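Local coordinates for protein CDP-glucose 4,6-dehydratase (Salmonella enterica subsp. enterica serovar Typhi, PDB 1WVG) that catalyses the NAD(+)-dependent dehydration of CDP-D-glucose to CDP-4-dehydro-6-deoxy-D-glucose, an early step toward CDP-3,6-dideoxy-D-mannose for the lipopolysaccharide O-antigen, at residues P264-A269 with Y302-C307; E273-K278 with E324-I329. All coordinates share one frame; numbering follows the deposited sequence.

Contact 1: residues P264-A269 with Y302-C307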
ATOM      1  N   PRO A 264       3.291   6.841 -23.600  1.00 24.08           N
ATOM      2  CA  PRO A 264       2.519   6.350 -24.722  1.00 26.53           C
ATOM      3  C   PRO A 264       1.278   5.611 -24.275  1.00 29.96           C
ATOM      4  O   PRO A 264       1.111   5.332 -23.063  1.00 20.91           O
ATOM      5  CB  PRO A 264       3.372   5.209 -25.302  1.00 27.27           C
ATOM      6  CG  PRO A 264       4.289   4.734 -24.186  1.00 18.76           C
ATOM      7  CD  PRO A 264       4.434   5.938 -23.278  1.00 21.18           C
ATOM      8  N   ARG A 265       0.451   5.253 -25.278  1.00 27.92           N
ATOM      9  CA  ARG A 265      -0.732   4.469 -24.966  1.00 30.84           C
ATOM     10  C   ARG A 265      -0.217   3.086 -24.638  1.00 32.95           C
ATOM     11  O   ARG A 265       0.794   2.595 -25.148  1.00 35.18           O
ATOM     12  CB  ARG A 265      -1.814   4.419 -26.056  1.00 32.24           C
ATOM     13  CG  ARG A 265      -1.897   5.696 -26.895  1.00 72.24           C
ATOM     14  CD  ARG A 265      -3.317   6.109 -27.300  1.00100.00           C
ATOM     15  NE  ARG A 265      -3.364   7.350 -28.090  1.00100.00           N
ATOM     16  CZ  ARG A 265      -4.245   8.364 -27.958  1.00100.00           C
ATOM     17  NH1 ARG A 265      -5.244   8.342 -27.046  1.00100.00           N
ATOM     18  NH2 ARG A 265      -4.128   9.434 -28.772  1.00 55.01           N
ATOM     19  N   ASP A 266      -0.920   2.450 -23.762  1.00 28.44           N
ATOM     20  CA  ASP A 266      -0.511   1.139 -23.346  1.00 26.40           C
ATOM     21  C   ASP A 266      -0.106   0.177 -24.447  1.00 29.16           C
ATOM     22  O   ASP A 266       0.827  -0.606 -24.278  1.00 32.20           O
ATOM     23  CB  ASP A 266      -1.483   0.528 -22.330  1.00 26.34           C
ATOM     24  CG  ASP A 266      -0.926  -0.793 -21.891  1.00 50.41           C
ATOM     25  OD1 ASP A 266      -0.124  -0.869 -20.974  1.00 45.51           O
ATOM     26  OD2 ASP A 266      -1.280  -1.791 -22.676  1.00 48.52           O
ATOM     27  N   GLU A 267      -0.801   0.221 -25.573  1.00 25.52           N
ATOM     28  CA  GLU A 267      -0.457  -0.688 -26.643  1.00 28.22           C
ATOM     29  C   GLU A 267       0.923  -0.435 -27.223  1.00 44.45           C
ATOM     30  O   GLU A 267       1.451  -1.297 -27.934  1.00 42.94           O
ATOM     31  CB  GLU A 267      -1.462  -0.676 -27.795  1.00 27.11           C
ATOM     32  CG  GLU A 267      -1.577   0.729 -28.383  1.00 51.33           C
ATOM     33  CD  GLU A 267      -2.464   1.646 -27.578  1.00100.00           C
ATOM     34  OE1 GLU A 267      -3.024   1.345 -26.502  1.00 63.66           O
ATOM     35  OE2 GLU A 267      -2.595   2.800 -28.188  1.00100.00           O
ATOM     36  N   ASP A 268       1.488   0.747 -26.938  1.00 38.10           N
ATOM     37  CA  ASP A 268       2.788   1.092 -27.470  1.00 35.35           C
ATOM     38  C   ASP A 268       3.959   0.620 -26.631  1.00 35.64           C
ATOM     39  O   ASP A 268       5.113   0.758 -27.059  1.00 26.78           O
ATOM     40  CB  ASP A 268       2.916   2.585 -27.749  1.00 41.94           C
ATOM     41  CG  ASP A 268       2.122   3.033 -28.943  1.00 34.49           C
ATOM     42  OD1 ASP A 268       1.512   2.288 -29.690  1.00 33.29           O
ATOM     43  OD2 ASP A 268       2.196   4.328 -29.086  1.00 74.55           O
ATOM     44  N   ALA A 269       3.647   0.074 -25.447  1.00 32.19           N
ATOM     45  CA  ALA A 269       4.657  -0.445 -24.519  1.00 34.73           C
ATOM     46  C   ALA A 269       5.059  -1.878 -24.903  1.00 37.47           C
ATOM     47  O   ALA A 269       4.661  -2.837 -24.227  1.00 42.75           O
ATOM     48  CB  ALA A 269       4.228  -0.355 -23.044  1.00 34.43           C
ATOM     49  N   TYR A 302      10.784  -4.733 -16.912  1.00 22.12           N
ATOM     50  CA  TYR A 302       9.538  -4.092 -17.274  1.00 23.03           C
ATOM     51  C   TYR A 302       9.422  -2.734 -16.703  1.00 16.43           C
ATOM     52  O   TYR A 302       9.662  -2.545 -15.514  1.00 16.76           O
ATOM     53  CB  TYR A 302       8.308  -4.802 -16.715  1.00 26.77           C
ATOM     54  CG  TYR A 302       8.281  -6.229 -17.115  1.00 40.46           C
ATOM     55  CD1 TYR A 302       8.159  -7.203 -16.129  1.00 55.63           C
ATOM     56  CD2 TYR A 302       8.415  -6.604 -18.451  1.00 53.13           C
ATOM     57  CE1 TYR A 302       8.146  -8.555 -16.461  1.00 81.56           C
ATOM     58  CE2 TYR A 302       8.414  -7.957 -18.795  1.00 64.84           C
ATOM     59  CZ  TYR A 302       8.274  -8.926 -17.798  1.00 98.44           C
ATOM     60  OH  TYR A 302       8.273 -10.256 -18.118  1.00100.00           O
ATOM     61  N   LEU A 303       8.989  -1.841 -17.593  1.00 20.91           N
ATOM     62  CA  LEU A 303       8.734  -0.456 -17.239  1.00 20.86           C
ATOM     63  C   LEU A 303       7.575   0.152 -18.048  1.00 22.32           C
ATOM     64  O   LEU A 303       7.712   0.344 -19.251  1.00 18.11           O
ATOM     65  CB  LEU A 303       9.993   0.436 -17.277  1.00 21.52           C
ATOM     66  CG  LEU A 303       9.711   1.887 -16.885  1.00 27.43           C
ATOM     67  CD1 LEU A 303       9.045   1.881 -15.513  1.00 23.52           C
ATOM     68  CD2 LEU A 303      11.013   2.687 -16.826  1.00 16.71           C
ATOM     69  N   LYS A 304       6.436   0.463 -17.377  1.00 19.25           N
ATOM     70  CA  LYS A 304       5.286   1.091 -18.037  1.00 19.87           C
ATOM     71  C   LYS A 304       4.835   2.246 -17.163  1.00 17.43           C
ATOM     72  O   LYS A 304       5.070   2.253 -15.947  1.00 15.01           O
ATOM     73  CB  LYS A 304       4.098   0.146 -18.197  1.00 16.37           C
ATOM     74  CG  LYS A 304       4.324  -0.893 -19.280  1.00 20.49           C
ATOM     75  CD  LYS A 304       3.048  -1.560 -19.770  1.00 24.91           C
ATOM     76  CE  LYS A 304       2.140  -2.026 -18.654  1.00 31.93           C
ATOM     77  NZ  LYS A 304       1.058  -2.871 -19.183  1.00 39.29           N
ATOM     78  N   LEU A 305       4.179   3.219 -17.773  1.00 16.69           N
ATOM     79  CA  LEU A 305       3.645   4.381 -17.045  1.00 12.88           C
ATOM     80  C   LEU A 305       2.125   4.501 -17.227  1.00 19.48           C
ATOM     81  O   LEU A 305       1.599   4.470 -18.365  1.00 23.10           O
ATOM     82  CB  LEU A 305       4.158   5.686 -17.686  1.00 14.62           C
ATOM     83  CG  LEU A 305       5.639   5.950 -17.465  1.00 22.37           C
ATOM     84  CD1 LEU A 305       6.060   7.214 -18.217  1.00 22.17           C
ATOM     85  CD2 LEU A 305       5.881   6.111 -15.967  1.00 17.96           C
ATOM     86  N   ASP A 306       1.413   4.709 -16.114  1.00 15.69           N
ATOM     87  CA  ASP A 306      -0.030   4.919 -16.237  1.00 16.35           C
ATOM     88  C   ASP A 306      -0.221   6.437 -16.425  1.00 17.79           C
ATOM     89  O   ASP A 306       0.221   7.231 -15.595  1.00 22.26           O
ATOM     90  CB  ASP A 306      -0.783   4.376 -15.000  1.00 16.19           C
ATOM     91  CG  ASP A 306      -2.278   4.526 -15.172  1.00 25.37           C
ATOM     92  OD1 ASP A 306      -2.802   5.566 -15.505  1.00 18.15           O
ATOM     93  OD2 ASP A 306      -2.978   3.467 -14.899  1.00 21.63           O
ATOM     94  N   CYS A 307      -0.817   6.858 -17.540  1.00 19.27           N
ATOM     95  CA  CYS A 307      -0.979   8.295 -17.830  1.00 19.34           C
ATOM     96  C   CYS A 307      -2.396   8.845 -17.728  1.00 20.55           C
ATOM     97  O   CYS A 307      -2.686   9.876 -18.309  1.00 18.90           O
ATOM     98  CB  CYS A 307      -0.378   8.668 -19.192  1.00 19.88           C
ATOM     99  SG  CYS A 307       1.355   8.149 -19.268  1.00 24.95           S
TER
HETATM  100  O   HOH W   1       2.507   5.197 -20.897  1.00 25.84           O
HETATM  101  O   HOH W   2       0.896   1.700 -20.037  1.00 29.48           O
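Ala269 and Lys304 mark the nearest backbone approach, their CA atoms 6.7 Å apart, where the short 3-10 turn 266-268 faces the extended loop 302-307. No backbone atom bonds directly to backbone across the gap; side chains and water do the joining. The main link is a salt bridge in which Asp266 OD1 accepts from Lys304 NZ (2.9 Å) through its syn lone pair, the one on the side of OD2. Asp266 swings its carboxylate out with CG anti to the backbone N (chi1 -176°), which carries OD1 across to the lysine. Lys304 bends about its CG-CD bond (chi3 -47°), and at the bend Lys304 CD lies 3.7 Å from Ala269 CB, so the methyl packs against the aliphatic part of the same side chain whose ammonium is paired. Two waters add bridges between the segments. One donates to Pro264 O at 2.6 Å and to Leu305 O at 2.8 Å, linking the backbones of the two segments; the other donates to Asp266 OD1 at 2.9 Å and, weakly, to Leu305 O. Lys304 NZ also hydrogen-bonds Ser308 OG of the second subunit and makes a weak bond to Val142 O, while Met312 of that subunit packs on the lysine. The contact thus joins the loop after strand 259-262 to the one leading into helix 308-314, at a subunit boundary. With OD1 taking both the ammonium and a water, and NZ shared between two subunits, the carboxylate probably helps balance a lysine charge that is largely buried at this interface.

Contact 2: residues E273-K278 with E324-I329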
ATOM      1  N   GLU A 273      12.649  -6.576 -28.647  1.00 30.24           N
ATOM      2  CA  GLU A 273      12.604  -7.392 -29.848  1.00 28.44           C
ATOM      3  C   GLU A 273      11.648  -6.850 -30.896  1.00 30.89           C
ATOM      4  O   GLU A 273      11.930  -6.762 -32.091  1.00 29.90           O
ATOM      5  CB  GLU A 273      12.284  -8.848 -29.465  1.00 32.93           C
ATOM      6  CG  GLU A 273      11.895  -9.712 -30.678  1.00 61.60           C
ATOM      7  CD  GLU A 273      12.045 -11.171 -30.379  1.00 78.69           C
ATOM      8  OE1 GLU A 273      11.896 -11.639 -29.261  1.00 49.02           O
ATOM      9  OE2 GLU A 273      12.348 -11.863 -31.449  1.00 70.87           O
ATOM     10  N   PHE A 274      10.471  -6.487 -30.442  1.00 23.77           N
ATOM     11  CA  PHE A 274       9.515  -5.973 -31.377  1.00 21.04           C
ATOM     12  C   PHE A 274      10.083  -4.802 -32.138  1.00 17.32           C
ATOM     13  O   PHE A 274       9.925  -4.610 -33.343  1.00 23.96           O
ATOM     14  CB  PHE A 274       8.315  -5.439 -30.575  1.00 25.79           C
ATOM     15  CG  PHE A 274       7.399  -4.648 -31.468  1.00 27.13           C
ATOM     16  CD1 PHE A 274       6.326  -5.282 -32.100  1.00 36.04           C
ATOM     17  CD2 PHE A 274       7.573  -3.281 -31.688  1.00 36.38           C
ATOM     18  CE1 PHE A 274       5.464  -4.593 -32.956  1.00 40.20           C
ATOM     19  CE2 PHE A 274       6.740  -2.572 -32.556  1.00 42.95           C
ATOM     20  CZ  PHE A 274       5.681  -3.233 -33.183  1.00 42.58           C
ATOM     21  N   ILE A 275      10.692  -3.926 -31.394  1.00 22.40           N
ATOM     22  CA  ILE A 275      11.227  -2.735 -32.021  1.00 26.57           C
ATOM     23  C   ILE A 275      12.306  -3.059 -33.030  1.00 24.76           C
ATOM     24  O   ILE A 275      12.265  -2.599 -34.175  1.00 28.72           O
ATOM     25  CB  ILE A 275      11.718  -1.714 -31.005  1.00 26.62           C
ATOM     26  CG1 ILE A 275      10.499  -0.935 -30.501  1.00 32.33           C
ATOM     27  CG2 ILE A 275      12.694  -0.745 -31.671  1.00 20.30           C
ATOM     28  CD1 ILE A 275      10.489  -0.828 -28.987  1.00 47.50           C
ATOM     29  N   VAL A 276      13.285  -3.844 -32.584  1.00 18.29           N
ATOM     30  CA  VAL A 276      14.357  -4.175 -33.483  1.00 22.62           C
ATOM     31  C   VAL A 276      13.817  -4.885 -34.721  1.00 33.35           C
ATOM     32  O   VAL A 276      14.227  -4.586 -35.832  1.00 22.72           O
ATOM     33  CB  VAL A 276      15.454  -4.940 -32.787  1.00 26.03           C
ATOM     34  CG1 VAL A 276      14.921  -6.323 -32.446  1.00 25.43           C
ATOM     35  CG2 VAL A 276      16.615  -5.071 -33.769  1.00 31.11           C
ATOM     36  N   ASP A 277      12.863  -5.807 -34.547  1.00 29.55           N
ATOM     37  CA  ASP A 277      12.314  -6.503 -35.699  1.00 20.40           C
ATOM     38  C   ASP A 277      11.683  -5.529 -36.689  1.00 23.47           C
ATOM     39  O   ASP A 277      11.806  -5.575 -37.934  1.00 23.23           O
ATOM     40  CB  ASP A 277      11.332  -7.601 -35.245  1.00 21.60           C
ATOM     41  CG  ASP A 277      11.995  -8.908 -34.901  1.00 34.39           C
ATOM     42  OD1 ASP A 277      13.172  -9.140 -35.095  1.00 37.42           O
ATOM     43  OD2 ASP A 277      11.198  -9.758 -34.326  1.00 32.50           O
ATOM     44  N   LYS A 278      10.974  -4.589 -36.118  1.00 26.06           N
ATOM     45  CA  LYS A 278      10.303  -3.615 -36.960  1.00 26.65           C
ATOM     46  C   LYS A 278      11.287  -2.708 -37.732  1.00 21.68           C
ATOM     47  O   LYS A 278      11.151  -2.388 -38.943  1.00 21.62           O
ATOM     48  CB  LYS A 278       9.311  -2.835 -36.098  1.00 24.90           C
ATOM     49  CG  LYS A 278       8.335  -2.033 -36.956  1.00 42.81           C
ATOM     50  CD  LYS A 278       7.648  -2.851 -38.048  1.00 78.19           C
ATOM     51  CE  LYS A 278       6.125  -2.834 -37.966  1.00 91.08           C
ATOM     52  NZ  LYS A 278       5.509  -4.160 -38.134  1.00 94.09           N
ATOM     53  N   GLU A 324       4.375   4.419 -36.364  1.00 28.83           N
ATOM     54  CA  GLU A 324       4.511   5.661 -37.094  1.00 28.89           C
ATOM     55  C   GLU A 324       5.797   6.311 -36.646  1.00 39.67           C
ATOM     56  O   GLU A 324       6.648   6.757 -37.427  1.00 33.86           O
ATOM     57  CB  GLU A 324       3.289   6.545 -36.785  1.00 30.30           C
ATOM     58  CG  GLU A 324       3.679   8.009 -36.553  1.00 46.22           C
ATOM     59  CD  GLU A 324       3.617   8.808 -37.824  1.00 67.23           C
ATOM     60  OE1 GLU A 324       4.474   8.740 -38.696  1.00100.00           O
ATOM     61  OE2 GLU A 324       2.562   9.587 -37.876  1.00 50.45           O
ATOM     62  N   THR A 325       5.932   6.303 -35.334  1.00 29.14           N
ATOM     63  CA  THR A 325       7.106   6.828 -34.733  1.00 22.59           C
ATOM     64  C   THR A 325       8.358   6.153 -35.353  1.00 35.70           C
ATOM     65  O   THR A 325       9.209   6.830 -35.924  1.00 30.67           O
ATOM     66  CB  THR A 325       6.921   6.698 -33.214  1.00 26.50           C
ATOM     67  OG1 THR A 325       6.008   7.724 -32.808  1.00 29.23           O
ATOM     68  CG2 THR A 325       8.252   6.800 -32.470  1.00 25.92           C
ATOM     69  N   LEU A 326       8.473   4.815 -35.317  1.00 25.23           N
ATOM     70  CA  LEU A 326       9.622   4.124 -35.893  1.00 21.53           C
ATOM     71  C   LEU A 326       9.848   4.502 -37.346  1.00 28.34           C
ATOM     72  O   LEU A 326      10.959   4.691 -37.850  1.00 23.46           O
ATOM     73  CB  LEU A 326       9.414   2.613 -35.740  1.00 22.92           C
ATOM     74  CG  LEU A 326       9.590   2.182 -34.292  1.00 24.59           C
ATOM     75  CD1 LEU A 326       9.507   0.667 -34.224  1.00 25.61           C
ATOM     76  CD2 LEU A 326      10.935   2.660 -33.731  1.00 23.29           C
ATOM     77  N   SER A 327       8.753   4.648 -38.039  1.00 23.13           N
ATOM     78  CA  SER A 327       8.876   5.004 -39.416  1.00 29.73           C
ATOM     79  C   SER A 327       9.544   6.357 -39.614  1.00 30.38           C
ATOM     80  O   SER A 327      10.442   6.524 -40.437  1.00 33.41           O
ATOM     81  CB  SER A 327       7.531   4.936 -40.071  1.00 25.42           C
ATOM     82  OG  SER A 327       7.670   5.571 -41.320  1.00 57.59           O
ATOM     83  N   ARG A 328       9.104   7.323 -38.820  1.00 29.31           N
ATOM     84  CA  ARG A 328       9.629   8.671 -38.853  1.00 27.77           C
ATOM     85  C   ARG A 328      11.082   8.740 -38.449  1.00 24.70           C
ATOM     86  O   ARG A 328      11.809   9.547 -39.007  1.00 31.42           O
ATOM     87  CB  ARG A 328       8.831   9.601 -37.953  1.00 25.30           C
ATOM     88  CG  ARG A 328       7.549  10.055 -38.620  1.00 18.69           C
ATOM     89  CD  ARG A 328       6.586  10.716 -37.632  1.00 36.03           C
ATOM     90  NE  ARG A 328       5.393  11.313 -38.253  1.00 30.24           N
ATOM     91  CZ  ARG A 328       5.373  12.410 -39.047  1.00 33.23           C
ATOM     92  NH1 ARG A 328       6.469  13.094 -39.358  1.00 29.44           N
ATOM     93  NH2 ARG A 328       4.213  12.847 -39.536  1.00 36.87           N
ATOM     94  N   ILE A 329      11.510   7.917 -37.490  1.00 15.72           N
ATOM     95  CA  ILE A 329      12.923   7.932 -37.079  1.00 21.47           C
ATOM     96  C   ILE A 329      13.837   7.527 -38.230  1.00 30.13           C
ATOM     97  O   ILE A 329      14.948   8.046 -38.413  1.00 29.43           O
ATOM     98  CB  ILE A 329      13.160   6.932 -35.961  1.00 23.57           C
ATOM     99  CG1 ILE A 329      12.520   7.476 -34.711  1.00 35.07           C
ATOM    100  CG2 ILE A 329      14.618   6.677 -35.636  1.00 14.22           C
ATOM    101  CD1 ILE A 329      12.685   6.486 -33.563  1.00 58.78           C
TER
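Apolar contact comes first, and it converges on one methyl: Leu326 CD1 reaches from helix 322-337 to Ile275 and Lys278, one turn apart on helix 272-283. Leu326 CD1 lies 4.2 Å from Ile275 CG1, the two side chains meeting at about a right angle, and 4.0 Å from both Lys278 CB and Lys278 CG. Leu326 has CG anti to its carbonyl carbon (chi1 -73°) and then extends through chi2, -175°, which sends CD1 out to the other helix. From Lys278 it is the aliphatic base that packs; CB starts toward Leu326, but the chain then bends and its end leads away. The nearest CA atoms, those of Lys278 and Leu326, are still 7.8 Å apart. Ile208 of helix 207-216 touches both Ile275 and Leu326, while Trp232 lies on Ile275 and Ile197 on Leu326, so strands of the main sheet complete the apolar surroundings. The Ile275 side chain is about 8 Å from bound CDP-xylose, which places the helix pair near the nucleotide-sugar site.

Polar bonding lies within helix 322-337 or goes to other parts of the chain. On helix 322-337, Arg328 NE meets Glu324 OE1 at 2.8 Å, a salt bridge between successive turns, and Glu324 OE2 lies at the edge of the guanidinium, in its plane. Arg328 NH1 makes further salt bridges to Glu349 and Asp352 of helix 342-355, and Trp320 adds a cation-pi contact. Asp277 OD1 accepts from Trp289 NE1.

The close contacts across the pair are apolar and gather on one leucine methyl, so burial of aliphatic surface, with no directional bond, joins the helices here; the arginine network instead ties helix 322-337 to helix 342-355.

Contact 2 is the buried one of the pair, whereas contact 1 is only partly buried and reaches the second subunit; no other chain touches the segments of contact 2. Their centres lie 16 Å apart, and their segments alternate along the chain: 264-269 leads toward the helix carrying 273-278, and 302-307 leads into helix 308-314, with helix 322-337, which carries 324-329, next after it. Chemistry follows place. Between loops at the subunit boundary, contact 1 relies on charge pairing and bridging water; between helices, contact 2 relies on aliphatic packing. Contact 2 also lies nearer the bound CDP-xylose than contact 1, whose Lys304 side chain is about 12 Å from it.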